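Local coordinates for protein geranyltranstransferase (Legionella pneumophila subsp. pneumophila, PDB 3LOM) that probably makes farnesyl diphosphate, and perhaps geranylgeranyl diphosphate, by magnesium-dependent condensation of isoprenoid diphosphates, at residues A141-N153 against L192-H205. Numbering follows the deposited sequence.
Sequences AAQVVAITQVLVN and LILACFEMVLAAQH
The amide of Gln143 meets the backbone where helix 178-201 runs out into a turn. The carbonyl oxygen of Ala202 stands over one face of the amide, 3.6 Å from Gln143 CD. That of Ala203 is displaced toward the same side but lies off the outer end, 3.0 Å from both Gln143 NE2 and Gln143 OE1; the approach of OE1 opposes two acceptors and is not a hydrogen bond. The chain reaches there because it is extended beyond CG (chi2 -170°). The carboxylate of Glu198 takes no part across the interface and forms a salt bridge with Arg216; its CB packs against Val150 CG1 at 3.6 Å.

The rest illustrates close packing of two nearly antiparallel helical segments, 141-153 and 192-201 (171°, axes 8.8 Å apart), with an unbranched side chain lying along the flank. Ile147 and Met199 bring their CA atoms to 5.0 Å. Met199 CG, beside its own backbone N (chi1 -81°), passes across the Ile147 side chain at about a right angle and lies 3.3 Å from Ile147 O. The thioether then bends at chi3, with SD alongside Leu151 CB and the methyl CE passing Leu151 CD1 at 4.2 Å. Val150 lies over CG of the same methionine and extends CG1 to Ala195 CB, while Ile147 CG1 rests on Ala202 CB. Farther along, Leu151 CD1 meets Leu192 CD1 at 3.9 Å.

Helix 69-91 adds Ile75 and Leu79 against Met199, while Gln149 and Val152 pack on the second subunit. The contact thus joins neighbouring helices of the all-helical prenyl synthase fold. Its chemistry implies adhesion chiefly by dispersion and close fit, with Gln143, the one polar side chain reaching across, at the turn and the carboxylate of Glu198 engaged by an arginine beyond the interface.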
ATOM      1  N   ALA A 141       5.888 -10.417  18.007  1.00 52.99           N
ATOM      2  CA  ALA A 141       6.051 -10.248  16.573  1.00 50.73           C
ATOM      3  C   ALA A 141       5.001 -11.007  15.750  1.00 62.43           C
ATOM      4  O   ALA A 141       4.565 -10.532  14.696  1.00 62.05           O
ATOM      5  CB  ALA A 141       7.453 -10.659  16.171  1.00 47.89           C
ATOM      6  N   ALA A 142       4.592 -12.170  16.258  1.00 63.46           N
ATOM      7  CA  ALA A 142       3.572 -13.004  15.627  1.00 61.18           C
ATOM      8  C   ALA A 142       2.242 -12.278  15.488  1.00 58.86           C
ATOM      9  O   ALA A 142       1.592 -12.366  14.443  1.00 59.81           O
ATOM     10  CB  ALA A 142       3.396 -14.312  16.404  1.00 62.69           C
ATOM     11  N   GLN A 143       1.855 -11.552  16.538  1.00 59.07           N
ATOM     12  CA  GLN A 143       0.618 -10.778  16.540  1.00 60.95           C
ATOM     13  C   GLN A 143       0.699  -9.574  15.603  1.00 61.93           C
ATOM     14  O   GLN A 143      -0.273  -9.266  14.918  1.00 64.86           O
ATOM     15  CB  GLN A 143       0.255 -10.332  17.957  1.00 65.17           C
ATOM     16  CG  GLN A 143      -0.145 -11.475  18.888  1.00 81.67           C
ATOM     17  CD  GLN A 143      -0.736 -10.998  20.209  1.00 98.82           C
ATOM     18  OE1 GLN A 143      -0.327  -9.975  20.762  1.00 98.26           O
ATOM     19  NE2 GLN A 143      -1.698 -11.751  20.726  1.00104.23           N
ATOM     20  N   VAL A 144       1.862  -8.920  15.568  1.00 55.03           N
ATOM     21  CA  VAL A 144       2.129  -7.800  14.660  1.00 61.32           C
ATOM     22  C   VAL A 144       1.872  -8.207  13.198  1.00 60.44           C
ATOM     23  O   VAL A 144       1.168  -7.504  12.461  1.00 50.84           O
ATOM     24  CB  VAL A 144       3.580  -7.257  14.840  1.00 64.95           C
ATOM     25  CG1 VAL A 144       3.912  -6.175  13.798  1.00 59.90           C
ATOM     26  CG2 VAL A 144       3.780  -6.723  16.258  1.00 52.81           C
ATOM     27  N   VAL A 145       2.416  -9.363  12.818  1.00 55.72           N
ATOM     28  CA  VAL A 145       2.210  -9.962  11.502  1.00 54.86           C
ATOM     29  C   VAL A 145       0.723 -10.239  11.207  1.00 59.68           C
ATOM     30  O   VAL A 145       0.204  -9.815  10.170  1.00 64.41           O
ATOM     31  CB  VAL A 145       3.085 -11.230  11.343  1.00 55.02           C
ATOM     32  CG1 VAL A 145       2.727 -12.014  10.086  1.00 53.27           C
ATOM     33  CG2 VAL A 145       4.554 -10.841  11.319  1.00 35.40           C
ATOM     34  N   ALA A 146       0.035 -10.895  12.140  1.00 59.44           N
ATOM     35  CA  ALA A 146      -1.380 -11.242  11.954  1.00 63.76           C
ATOM     36  C   ALA A 146      -2.307 -10.029  11.907  1.00 59.61           C
ATOM     37  O   ALA A 146      -3.298 -10.049  11.178  1.00 60.97           O
ATOM     38  CB  ALA A 146      -1.850 -12.244  13.019  1.00 52.49           C
ATOM     39  N   ILE A 147      -1.981  -8.991  12.682  1.00 59.22           N
ATOM     40  CA  ILE A 147      -2.715  -7.715  12.680  1.00 50.97           C
ATOM     41  C   ILE A 147      -2.604  -7.024  11.312  1.00 49.14           C
ATOM     42  O   ILE A 147      -3.597  -6.523  10.767  1.00 43.86           O
ATOM     43  CB  ILE A 147      -2.224  -6.772  13.825  1.00 57.35           C
ATOM     44  CG1 ILE A 147      -2.804  -7.222  15.170  1.00 62.20           C
ATOM     45  CG2 ILE A 147      -2.596  -5.296  13.565  1.00 43.24           C
ATOM     46  CD1 ILE A 147      -2.020  -6.749  16.368  1.00 67.06           C
ATOM     47  N   THR A 148      -1.395  -7.032  10.756  1.00 45.97           N
ATOM     48  CA  THR A 148      -1.117  -6.374   9.480  1.00 49.72           C
ATOM     49  C   THR A 148      -1.729  -7.175   8.323  1.00 53.93           C
ATOM     50  O   THR A 148      -2.181  -6.590   7.330  1.00 56.75           O
ATOM     51  CB  THR A 148       0.402  -6.150   9.285  1.00 43.46           C
ATOM     52  OG1 THR A 148       0.973  -5.662  10.504  1.00 40.97           O
ATOM     53  CG2 THR A 148       0.676  -5.140   8.172  1.00 47.82           C
ATOM     54  N   GLN A 149      -1.762  -8.501   8.484  1.00 52.04           N
ATOM     55  CA  GLN A 149      -2.435  -9.422   7.557  1.00 38.65           C
ATOM     56  C   GLN A 149      -3.904  -9.068   7.377  1.00 41.03           C
ATOM     57  O   GLN A 149      -4.385  -8.977   6.249  1.00 49.52           O
ATOM     58  CB  GLN A 149      -2.316 -10.864   8.062  1.00 56.41           C
ATOM     59  CG  GLN A 149      -2.478 -11.937   6.992  1.00 68.57           C
ATOM     60  CD  GLN A 149      -1.148 -12.459   6.477  1.00 87.23           C
ATOM     61  OE1 GLN A 149      -0.715 -12.103   5.379  1.00 93.56           O
ATOM     62  NE2 GLN A 149      -0.491 -13.303   7.269  1.00 82.59           N
ATOM     63  N   VAL A 150      -4.604  -8.852   8.487  1.00 40.57           N
ATOM     64  CA  VAL A 150      -6.020  -8.471   8.462  1.00 47.05           C
ATOM     65  C   VAL A 150      -6.311  -7.230   7.591  1.00 52.92           C
ATOM     66  O   VAL A 150      -7.228  -7.258   6.766  1.00 58.30           O
ATOM     67  CB  VAL A 150      -6.573  -8.272   9.893  1.00 50.68           C
ATOM     68  CG1 VAL A 150      -8.012  -7.772   9.857  1.00 48.35           C
ATOM     69  CG2 VAL A 150      -6.483  -9.573  10.701  1.00 50.13           C
ATOM     70  N   LEU A 151      -5.517  -6.168   7.763  1.00 47.57           N
ATOM     71  CA  LEU A 151      -5.714  -4.904   7.043  1.00 43.75           C
ATOM     72  C   LEU A 151      -5.421  -5.041   5.556  1.00 41.45           C
ATOM     73  O   LEU A 151      -6.168  -4.554   4.713  1.00 39.50           O
ATOM     74  CB  LEU A 151      -4.822  -3.798   7.633  1.00 53.06           C
ATOM     75  CG  LEU A 151      -4.945  -2.369   7.081  1.00 40.01           C
ATOM     76  CD1 LEU A 151      -6.319  -1.765   7.350  1.00 43.34           C
ATOM     77  CD2 LEU A 151      -3.871  -1.487   7.688  1.00 61.09           C
ATOM     78  N   VAL A 152      -4.320  -5.712   5.261  1.00 35.92           N
ATOM     79  CA  VAL A 152      -3.837  -5.891   3.913  1.00 41.29           C
ATOM     80  C   VAL A 152      -4.693  -6.895   3.082  1.00 47.01           C
ATOM     81  O   VAL A 152      -4.839  -6.734   1.861  1.00 48.11           O
ATOM     82  CB  VAL A 152      -2.313  -6.193   3.984  1.00 46.08           C
ATOM     83  CG1 VAL A 152      -1.907  -7.327   3.114  1.00 46.08           C
ATOM     84  CG2 VAL A 152      -1.518  -4.928   3.647  1.00 53.29           C
ATOM     85  N   ASN A 153      -5.293  -7.887   3.749  1.00 45.79           N
ATOM     86  CA  ASN A 153      -6.265  -8.783   3.104  1.00 47.82           C
ATOM     87  C   ASN A 153      -7.562  -8.044   2.798  1.00 48.34           C
ATOM     88  O   ASN A 153      -8.167  -8.260   1.749  1.00 42.44           O
ATOM     89  CB  ASN A 153      -6.580 -10.022   3.967  1.00 48.38           C
ATOM     90  CG  ASN A 153      -5.438 -11.041   4.005  1.00 60.12           C
ATOM     91  OD1 ASN A 153      -5.456 -11.969   4.815  1.00 77.68           O
ATOM     92  ND2 ASN A 153      -4.451 -10.877   3.135  1.00 67.36           N
ATOM     93  N   LEU A 192     -13.300  -3.789   5.449  1.00 49.43           N
ATOM     94  CA  LEU A 192     -12.485  -2.807   6.171  1.00 49.90           C
ATOM     95  C   LEU A 192     -13.101  -2.472   7.529  1.00 42.87           C
ATOM     96  O   LEU A 192     -12.390  -2.411   8.522  1.00 45.49           O
ATOM     97  CB  LEU A 192     -12.241  -1.536   5.346  1.00 51.76           C
ATOM     98  CG  LEU A 192     -11.051  -0.679   5.799  1.00 60.64           C
ATOM     99  CD1 LEU A 192      -9.727  -1.408   5.549  1.00 50.54           C
ATOM    100  CD2 LEU A 192     -11.054   0.699   5.134  1.00 52.30           C
ATOM    101  N   ILE A 193     -14.418  -2.261   7.557  1.00 42.24           N
ATOM    102  CA  ILE A 193     -15.169  -2.113   8.811  1.00 44.75           C
ATOM    103  C   ILE A 193     -15.012  -3.334   9.728  1.00 52.71           C
ATOM    104  O   ILE A 193     -14.817  -3.184  10.941  1.00 57.26           O
ATOM    105  CB  ILE A 193     -16.652  -1.781   8.546  1.00 36.84           C
ATOM    106  CG1 ILE A 193     -16.759  -0.339   8.035  1.00 49.84           C
ATOM    107  CG2 ILE A 193     -17.493  -1.961   9.807  1.00 42.33           C
ATOM    108  CD1 ILE A 193     -18.028  -0.016   7.279  1.00 55.79           C
ATOM    109  N   LEU A 194     -15.051  -4.525   9.131  1.00 53.51           N
ATOM    110  CA  LEU A 194     -14.833  -5.781   9.850  1.00 53.74           C
ATOM    111  C   LEU A 194     -13.414  -5.864  10.416  1.00 55.54           C
ATOM    112  O   LEU A 194     -13.212  -6.374  11.524  1.00 52.03           O
ATOM    113  CB  LEU A 194     -15.100  -6.968   8.920  1.00 54.33           C
ATOM    114  CG  LEU A 194     -15.715  -8.266   9.443  1.00 60.90           C
ATOM    115  CD1 LEU A 194     -16.916  -8.002  10.347  1.00 53.76           C
ATOM    116  CD2 LEU A 194     -16.113  -9.147   8.257  1.00 54.39           C
ATOM    117  N   ALA A 195     -12.445  -5.344   9.658  1.00 53.77           N
ATOM    118  CA  ALA A 195     -11.046  -5.270  10.095  1.00 54.83           C
ATOM    119  C   ALA A 195     -10.815  -4.515  11.423  1.00 51.90           C
ATOM    120  O   ALA A 195      -9.863  -4.823  12.135  1.00 55.30           O
ATOM    121  CB  ALA A 195     -10.172  -4.700   8.994  1.00 51.15           C
ATOM    122  N   CYS A 196     -11.688  -3.558  11.755  1.00 51.75           N
ATOM    123  CA  CYS A 196     -11.626  -2.841  13.041  1.00 58.86           C
ATOM    124  C   CYS A 196     -11.711  -3.803  14.208  1.00 63.06           C
ATOM    125  O   CYS A 196     -10.939  -3.718  15.161  1.00 65.30           O
ATOM    126  CB  CYS A 196     -12.764  -1.827  13.178  1.00 56.85           C
ATOM    127  SG  CYS A 196     -12.836  -0.574  11.900  1.00 52.88           S
ATOM    128  N   PHE A 197     -12.656  -4.729  14.101  1.00 66.07           N
ATOM    129  CA  PHE A 197     -12.902  -5.722  15.124  1.00 56.86           C
ATOM    130  C   PHE A 197     -11.869  -6.843  15.038  1.00 55.86           C
ATOM    131  O   PHE A 197     -11.377  -7.316  16.062  1.00 58.57           O
ATOM    132  CB  PHE A 197     -14.337  -6.234  14.996  1.00 57.11           C
ATOM    133  CG  PHE A 197     -15.361  -5.130  14.936  1.00 50.57           C
ATOM    134  CD1 PHE A 197     -15.897  -4.600  16.101  1.00 51.13           C
ATOM    135  CD2 PHE A 197     -15.775  -4.606  13.712  1.00 46.22           C
ATOM    136  CE1 PHE A 197     -16.832  -3.570  16.049  1.00 61.30           C
ATOM    137  CE2 PHE A 197     -16.698  -3.573  13.651  1.00 42.71           C
ATOM    138  CZ  PHE A 197     -17.235  -3.057  14.819  1.00 51.90           C
ATOM    139  N   GLU A 198     -11.503  -7.226  13.819  1.00 55.11           N
ATOM    140  CA  GLU A 198     -10.554  -8.327  13.612  1.00 60.63           C
ATOM    141  C   GLU A 198      -9.110  -8.003  14.002  1.00 58.67           C
ATOM    142  O   GLU A 198      -8.409  -8.870  14.531  1.00 60.71           O
ATOM    143  CB  GLU A 198     -10.605  -8.844  12.169  1.00 57.43           C
ATOM    144  CG  GLU A 198     -11.911  -9.525  11.768  1.00 62.14           C
ATOM    145  CD  GLU A 198     -12.013 -10.980  12.214  1.00 65.33           C
ATOM    146  OE1 GLU A 198     -11.021 -11.550  12.727  1.00 60.46           O
ATOM    147  OE2 GLU A 198     -13.102 -11.561  12.036  1.00 63.85           O
ATOM    148  N   MET A 199      -8.663  -6.772  13.734  1.00 56.39           N
ATOM    149  CA  MET A 199      -7.322  -6.333  14.162  1.00 52.59           C
ATOM    150  C   MET A 199      -7.241  -6.222  15.693  1.00 47.16           C
ATOM    151  O   MET A 199      -6.212  -6.547  16.286  1.00 43.02           O
ATOM    152  CB  MET A 199      -6.908  -5.017  13.489  1.00 50.88           C
ATOM    153  CG  MET A 199      -6.355  -5.175  12.070  1.00 55.37           C
ATOM    154  SD  MET A 199      -5.904  -3.635  11.224  1.00 43.19           S
ATOM    155  CE  MET A 199      -7.469  -2.925  11.173  1.00 16.75           C
ATOM    156  N   VAL A 200      -8.340  -5.782  16.309  1.00 44.62           N
ATOM    157  CA  VAL A 200      -8.485  -5.725  17.764  1.00 52.22           C
ATOM    158  C   VAL A 200      -8.419  -7.135  18.380  1.00 58.42           C
ATOM    159  O   VAL A 200      -7.758  -7.340  19.403  1.00 65.65           O
ATOM    160  CB  VAL A 200      -9.782  -4.933  18.163  1.00 57.53           C
ATOM    161  CG1 VAL A 200     -10.345  -5.368  19.509  1.00 64.36           C
ATOM    162  CG2 VAL A 200      -9.509  -3.430  18.177  1.00 47.40           C
ATOM    163  N   LEU A 201      -9.066  -8.103  17.724  1.00 61.12           N
ATOM    164  CA  LEU A 201      -9.069  -9.505  18.166  1.00 61.37           C
ATOM    165  C   LEU A 201      -7.704 -10.183  18.064  1.00 63.45           C
ATOM    166  O   LEU A 201      -7.373 -11.038  18.886  1.00 66.20           O
ATOM    167  CB  LEU A 201     -10.111 -10.319  17.396  1.00 57.87           C
ATOM    168  CG  LEU A 201     -11.564 -10.134  17.844  1.00 59.91           C
ATOM    169  CD1 LEU A 201     -12.515 -10.644  16.774  1.00 71.09           C
ATOM    170  CD2 LEU A 201     -11.840 -10.808  19.195  1.00 59.72           C
ATOM    171  N   ALA A 202      -6.910  -9.787  17.073  1.00 59.77           N
ATOM    172  CA  ALA A 202      -5.584 -10.368  16.875  1.00 61.63           C
ATOM    173  C   ALA A 202      -4.539  -9.851  17.876  1.00 65.19           C
ATOM    174  O   ALA A 202      -3.384 -10.284  17.852  1.00 67.43           O
ATOM    175  CB  ALA A 202      -5.120 -10.161  15.435  1.00 58.88           C
ATOM    176  N   ALA A 203      -4.953  -8.939  18.757  1.00 69.09           N
ATOM    177  CA  ALA A 203      -4.101  -8.451  19.846  1.00 72.12           C
ATOM    178  C   ALA A 203      -4.022  -9.422  21.031  1.00 79.77           C
ATOM    179  O   ALA A 203      -3.092  -9.339  21.837  1.00 83.20           O
ATOM    180  CB  ALA A 203      -4.569  -7.093  20.315  1.00 60.06           C
ATOM    181  N   GLN A 204      -4.989 -10.336  21.134  1.00 83.48           N
ATOM    182  CA  GLN A 204      -5.030 -11.299  22.243  1.00 87.56           C
ATOM    183  C   GLN A 204      -4.711 -12.724  21.791  1.00 92.86           C
ATOM    184  O   GLN A 204      -4.979 -13.103  20.648  1.00 91.85           O
ATOM    185  CB  GLN A 204      -6.384 -11.275  22.963  1.00 85.75           C
ATOM    186  CG  GLN A 204      -7.082  -9.921  23.023  1.00 93.51           C
ATOM    187  CD  GLN A 204      -6.529  -8.993  24.093  1.00 96.72           C
ATOM    188  OE1 GLN A 204      -5.450  -8.415  23.941  1.00 89.67           O
ATOM    189  NE2 GLN A 204      -7.285  -8.824  25.171  1.00 95.76           N
ATOM    190  N   HIS A 205      -4.150 -13.508  22.710  1.00 98.57           N
ATOM    191  CA  HIS A 205      -3.706 -14.870  22.424  1.00102.07           C
ATOM    192  C   HIS A 205      -4.855 -15.877  22.481  1.00102.77           C
ATOM    193  O   HIS A 205      -5.024 -16.686  21.564  1.00 99.78           O
ATOM    194  CB  HIS A 205      -2.580 -15.264  23.390  1.00104.88           C
ATOM    195  CG  HIS A 205      -1.910 -16.561  23.052  1.00107.96           C
ATOM    196  ND1 HIS A 205      -1.347 -16.811  21.820  1.00106.49           N
ATOM    197  CD2 HIS A 205      -1.691 -17.671  23.797  1.00111.26           C
ATOM    198  CE1 HIS A 205      -0.825 -18.024  21.813  1.00113.20           C
ATOM    199  NE2 HIS A 205      -1.020 -18.568  23.001  1.00117.11           N
TER